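Local coordinates for ribosomal protein S2-related protein (PDB 2JH3) that binds a 4Fe-4S iron-sulfur cluster and, with its chelatase-like fold, may act as a sirohydrochlorin ferrochelatase, at residues P391-S394 / T395-R398; Q407-T410 / P411-D415. One frame throughout, in Å; residues are numbered along the deposited sequence.

Contact 1: residues P391-S394 / T395-R398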
loop_
_atom_site.group_PDB
_atom_site.type_symbol
_atom_site.label_atom_id
_atom_site.label_comp_id
_atom_site.label_asym_id
_atom_site.label_seq_id
_atom_site.Cartn_x
_atom_site.Cartn_y
_atom_site.Cartn_z
ATOM N N PRO A 391 -21.775 -11.264 -9.294
ATOM C CA PRO A 391 -21.664 -11.600 -7.878
ATOM C C PRO A 391 -20.497 -12.503 -7.571
ATOM O O PRO A 391 -20.095 -13.266 -8.447
ATOM C CB PRO A 391 -22.930 -12.417 -7.635
ATOM C CG PRO A 391 -23.310 -12.843 -8.868
ATOM C CD PRO A 391 -22.971 -11.856 -9.877
ATOM N N TRP A 392 -19.963 -12.405 -6.372
ATOM C CA TRP A 392 -18.836 -13.198 -5.958
ATOM C C TRP A 392 -18.981 -14.690 -6.269
ATOM O O TRP A 392 -18.059 -15.315 -6.809
ATOM C CB TRP A 392 -18.575 -13.017 -4.454
ATOM C CG TRP A 392 -17.760 -14.102 -3.945
ATOM C CD1 TRP A 392 -18.193 -15.328 -3.410
ATOM C CD2 TRP A 392 -16.347 -14.176 -4.000
ATOM N NE1 TRP A 392 -17.070 -16.101 -3.061
ATOM C CE2 TRP A 392 -15.950 -15.431 -3.439
ATOM C CE3 TRP A 392 -15.361 -13.307 -4.439
ATOM C CZ2 TRP A 392 -14.642 -15.798 -3.335
ATOM C CZ3 TRP A 392 -14.052 -13.693 -4.325
ATOM C CH2 TRP A 392 -13.701 -14.941 -3.826
ATOM N N MET A 393 -20.119 -15.297 -5.936
ATOM C CA MET A 393 -20.198 -16.769 -6.065
ATOM C C MET A 393 -20.078 -17.233 -7.525
ATOM O O MET A 393 -19.543 -18.286 -7.849
ATOM C CB MET A 393 -21.505 -17.298 -5.443
ATOM C CG MET A 393 -21.265 -18.547 -4.511
ATOM S SD MET A 393 -19.938 -19.753 -4.990
ATOM C CE MET A 393 -19.147 -19.922 -3.360
ATOM N N SER A 394 -20.590 -16.432 -8.430
ATOM C CA SER A 394 -20.376 -16.666 -9.814
ATOM C C SER A 394 -18.871 -16.638 -10.320
ATOM O O SER A 394 -18.404 -17.551 -11.042
ATOM C CB SER A 394 -21.285 -15.684 -10.557
ATOM O OG SER A 394 -21.036 -15.868 -11.885
ATOM N N THR A 395 -18.098 -15.617 -9.925
ATOM C CA THR A 395 -16.662 -15.656 -10.130
ATOM C C THR A 395 -16.036 -16.889 -9.547
ATOM O O THR A 395 -15.254 -17.556 -10.233
ATOM C CB THR A 395 -15.990 -14.435 -9.459
ATOM O OG1 THR A 395 -16.679 -13.283 -9.852
ATOM C CG2 THR A 395 -14.503 -14.284 -9.820
ATOM N N ALA A 396 -16.295 -17.170 -8.258
ATOM C CA ALA A 396 -15.649 -18.270 -7.548
ATOM C C ALA A 396 -15.909 -19.624 -8.250
ATOM O O ALA A 396 -14.996 -20.436 -8.385
ATOM C CB ALA A 396 -16.119 -18.320 -6.104
ATOM N N ARG A 397 -17.157 -19.817 -8.670
ATOM C CA ARG A 397 -17.607 -21.038 -9.352
ATOM C C ARG A 397 -16.936 -21.268 -10.715
ATOM O O ARG A 397 -16.825 -22.426 -11.121
ATOM C CB ARG A 397 -19.101 -20.991 -9.587
ATOM C CG ARG A 397 -19.928 -21.461 -8.456
ATOM C CD ARG A 397 -21.391 -21.417 -8.878
ATOM N NE ARG A 397 -21.895 -22.554 -9.658
ATOM C CZ ARG A 397 -22.062 -23.801 -9.192
ATOM N NH1 ARG A 397 -21.667 -24.116 -7.967
ATOM N NH2 ARG A 397 -22.578 -24.750 -9.972
ATOM N N ARG A 398 -16.527 -20.219 -11.444
ATOM C CA ARG A 398 -15.805 -20.464 -12.704
ATOM C C ARG A 398 -14.432 -21.118 -12.497
ATOM O O ARG A 398 -13.914 -21.776 -13.434
ATOM C CB ARG A 398 -15.532 -19.199 -13.500
ATOM C CG ARG A 398 -16.718 -18.515 -14.028
ATOM C CD ARG A 398 -16.352 -17.488 -15.139
ATOM N NE ARG A 398 -15.301 -16.567 -14.737
ATOM C CZ ARG A 398 -15.524 -15.397 -14.129
ATOM N NH1 ARG A 398 -16.740 -15.000 -13.873
ATOM N NH2 ARG A 398 -14.526 -14.644 -13.764
HETATM O O HOH W 1 -19.549 -16.064 -14.373
#

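Contact 2: residues Q407-T410 / P411-D415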
loop_
_atom_site.group_PDB
_atom_site.type_symbol
_atom_site.label_atom_id
_atom_site.label_comp_id
_atom_site.label_asym_id
_atom_site.label_seq_id
_atom_site.Cartn_x
_atom_site.Cartn_y
_atom_site.Cartn_z
ATOM N N GLN A 407 -14.137 -21.266 -3.531
ATOM C CA GLN A 407 -15.503 -21.738 -3.361
ATOM C C GLN A 407 -15.917 -22.121 -1.904
ATOM O O GLN A 407 -17.096 -22.277 -1.618
ATOM C CB GLN A 407 -15.772 -22.922 -4.289
ATOM C CG GLN A 407 -15.896 -22.558 -5.764
ATOM C CD GLN A 407 -15.609 -23.727 -6.748
ATOM O OE1 GLN A 407 -15.869 -24.892 -6.432
ATOM N NE2 GLN A 407 -15.096 -23.404 -7.940
ATOM N N ARG A 408 -14.954 -22.247 -1.028
ATOM C CA ARG A 408 -15.166 -22.648 0.339
ATOM C C ARG A 408 -15.236 -21.455 1.270
ATOM O O ARG A 408 -15.636 -21.606 2.414
ATOM C CB ARG A 408 -13.965 -23.520 0.810
ATOM C CG ARG A 408 -13.585 -24.658 -0.100
ATOM C CD ARG A 408 -14.471 -25.904 0.010
ATOM N NE ARG A 408 -15.684 -25.776 -0.783
ATOM C CZ ARG A 408 -16.896 -25.655 -0.260
ATOM N NH1 ARG A 408 -17.071 -25.688 1.076
ATOM N NH2 ARG A 408 -17.944 -25.515 -1.073
ATOM N N ALA A 409 -14.784 -20.275 0.807
ATOM C CA ALA A 409 -14.792 -19.082 1.641
ATOM C C ALA A 409 -16.217 -18.689 2.026
ATOM O O ALA A 409 -17.105 -18.654 1.175
ATOM C CB ALA A 409 -14.087 -17.912 0.913
ATOM N N THR A 410 -16.423 -18.392 3.308
ATOM C CA THR A 410 -17.729 -17.909 3.776
ATOM C C THR A 410 -17.942 -16.460 3.407
ATOM O O THR A 410 -16.966 -15.763 3.132
ATOM C CB THR A 410 -17.834 -17.967 5.288
ATOM O OG1 THR A 410 -16.683 -17.335 5.867
ATOM C CG2 THR A 410 -17.893 -19.418 5.726
ATOM N N PRO A 411 -19.220 -16.001 3.376
ATOM C CA PRO A 411 -19.391 -14.544 3.205
ATOM C C PRO A 411 -18.509 -13.670 4.063
ATOM O O PRO A 411 -17.960 -12.700 3.538
ATOM C CB PRO A 411 -20.886 -14.325 3.504
ATOM C CG PRO A 411 -21.517 -15.634 2.942
ATOM C CD PRO A 411 -20.525 -16.704 3.378
ATOM N N ASP A 412 -18.340 -14.002 5.337
ATOM C CA ASP A 412 -17.500 -13.195 6.193
ATOM C C ASP A 412 -16.063 -13.275 5.847
ATOM O O ASP A 412 -15.304 -12.332 6.075
ATOM C CB ASP A 412 -17.641 -13.544 7.665
ATOM C CG ASP A 412 -17.302 -12.342 8.569
ATOM O OD1 ASP A 412 -17.998 -11.302 8.437
ATOM O OD2 ASP A 412 -16.345 -12.430 9.375
ATOM N N GLN A 413 -15.647 -14.430 5.360
ATOM C CA GLN A 413 -14.273 -14.565 4.965
ATOM C C GLN A 413 -13.995 -13.701 3.744
ATOM O O GLN A 413 -12.943 -13.002 3.665
ATOM C CB GLN A 413 -13.955 -15.989 4.618
ATOM C CG GLN A 413 -13.579 -16.833 5.837
ATOM C CD GLN A 413 -13.239 -18.276 5.441
ATOM O OE1 GLN A 413 -14.027 -18.934 4.780
ATOM N NE2 GLN A 413 -12.042 -18.757 5.849
ATOM N N VAL A 414 -14.884 -13.748 2.779
ATOM C CA VAL A 414 -14.627 -12.866 1.625
ATOM C C VAL A 414 -14.713 -11.392 1.986
ATOM O O VAL A 414 -13.907 -10.648 1.500
ATOM C CB VAL A 414 -15.155 -13.282 0.255
ATOM C CG1 VAL A 414 -15.745 -14.663 0.200
ATOM C CG2 VAL A 414 -15.943 -12.194 -0.492
ATOM N N ASP A 415 -15.664 -10.991 2.850
ATOM C CA ASP A 415 -15.799 -9.615 3.278
ATOM C C ASP A 415 -14.581 -9.132 4.040
ATOM O O ASP A 415 -14.117 -7.976 3.922
ATOM C CB ASP A 415 -17.053 -9.460 4.121
ATOM C CG ASP A 415 -18.322 -9.477 3.319
ATOM O OD1 ASP A 415 -18.364 -9.497 2.059
ATOM O OD2 ASP A 415 -19.359 -9.449 3.985
#

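Contact 1: residues P391-S394 / T395-R398
W392 and A396 meet one turn apart on the short helix 392-398, the methyl of A396 lying 3.6 Å above the plane of the indole, offset toward its rim. W392 CG is anti to the backbone N (chi1 161°) and beside the carbonyl carbon, which brings the indole to that methyl; NE1, CE2 and CZ2 come nearest, with CE2 3.9 Å from A396 CB. M393 and R397 repeat the one-turn spacing, their side chains crossing at a slant: M393 SD comes to 3.9 Å from R397 CG, so the sulfur touches the aliphatic start of the arginine, whose guanidinium leads away.

The backbone bonds are those of an alpha-helix starting after the N-cap residue P391. T395 N reaches P391 O only weakly, at 3.4 Å. The next bond, A396 N to W392 O, is 2.9 Å long and almost straight (172°), and R397 N to M393 O and R398 N to S394 O follow.

A water ties S394 to R398. It stands 2.9 Å from S394 OG and accepts from R398 NH1 at 3.0 Å, in the plane of the guanidinium. The same arginine makes salt bridges to E87 and E452, and E452 also hydrogen-bonds T395 OG1, so one carboxylate links two residues of this turn.

Set in the iron-sulfur domain, the helix puts the W392 side chain about 8 Å from the cluster. Its indole packs on L458 and V461 of helix 455-467 and on W431, while T395 also rests on L458.

Contact 2: residues Q407-T410 / P411-D415
Q413 folds its side chain back over T410, the residue just ahead of helix 411-422, and the two form a capping box. Its CB points toward the preceding segment and lies 3.3 Å from T410 OG1. CG, set beside the backbone N by chi1 of -85°, passes that hydroxyl oxygen at 3.1 Å. The chain then runs on extended (chi2 -179°), with CD 3.6 Å from T410 OG1. At the tip OE1 accepts from T410 N, a 2.9 Å bond with an N-H...O angle of 164° that lies in the carbonyl plane and uses a lone pair. The same oxygen also comes within 3.2 Å of A409 CA.

The reciprocal bond runs from Q413 N to T410 OG1 at 3.1 Å. The threonine thus caps a backbone N-H at the start of the helix while the glutamine holds the threonine's own amide, so the two residues grip each other through two reciprocal bonds. T410 O is used as well: V414 N donates to it, the first regular helical bond.

Beside this polar pair, A409 CB meets V414 CG1 at 3.7 Å, an apolar contact between two buried residues. A409 also packs on V461 and V465 of helix 455-467, and R408 touches V465, so the residues leading into helix 411-422 lie against that C-terminal helix, with the side chain of V414 about 9 Å from the iron-sulfur cluster.

Overall arrangement
From the N terminus, the chain reaches contact 1 late, in the iron-sulfur domain, where it forms helix 392-398. It then runs to contact 2, which opens at the end of a 3-10 turn (407-408), passes through loop residues 409-410 and starts helix 411-422. Both contacts are local, so neither closes a long loop; they follow in series, without nesting or crossing. Their centres lie 11 Å apart and they touch directly: Q407 NE2 probably hydrogen-bonds A396 O at 3.0 Å, and W392 CE2 packs on V414 CG1 at 3.7 Å. Helix 392-398 and the residues leading into helix 411-422 both pack on helix 455-467; C422, ending helix 411-422, is a cluster ligand.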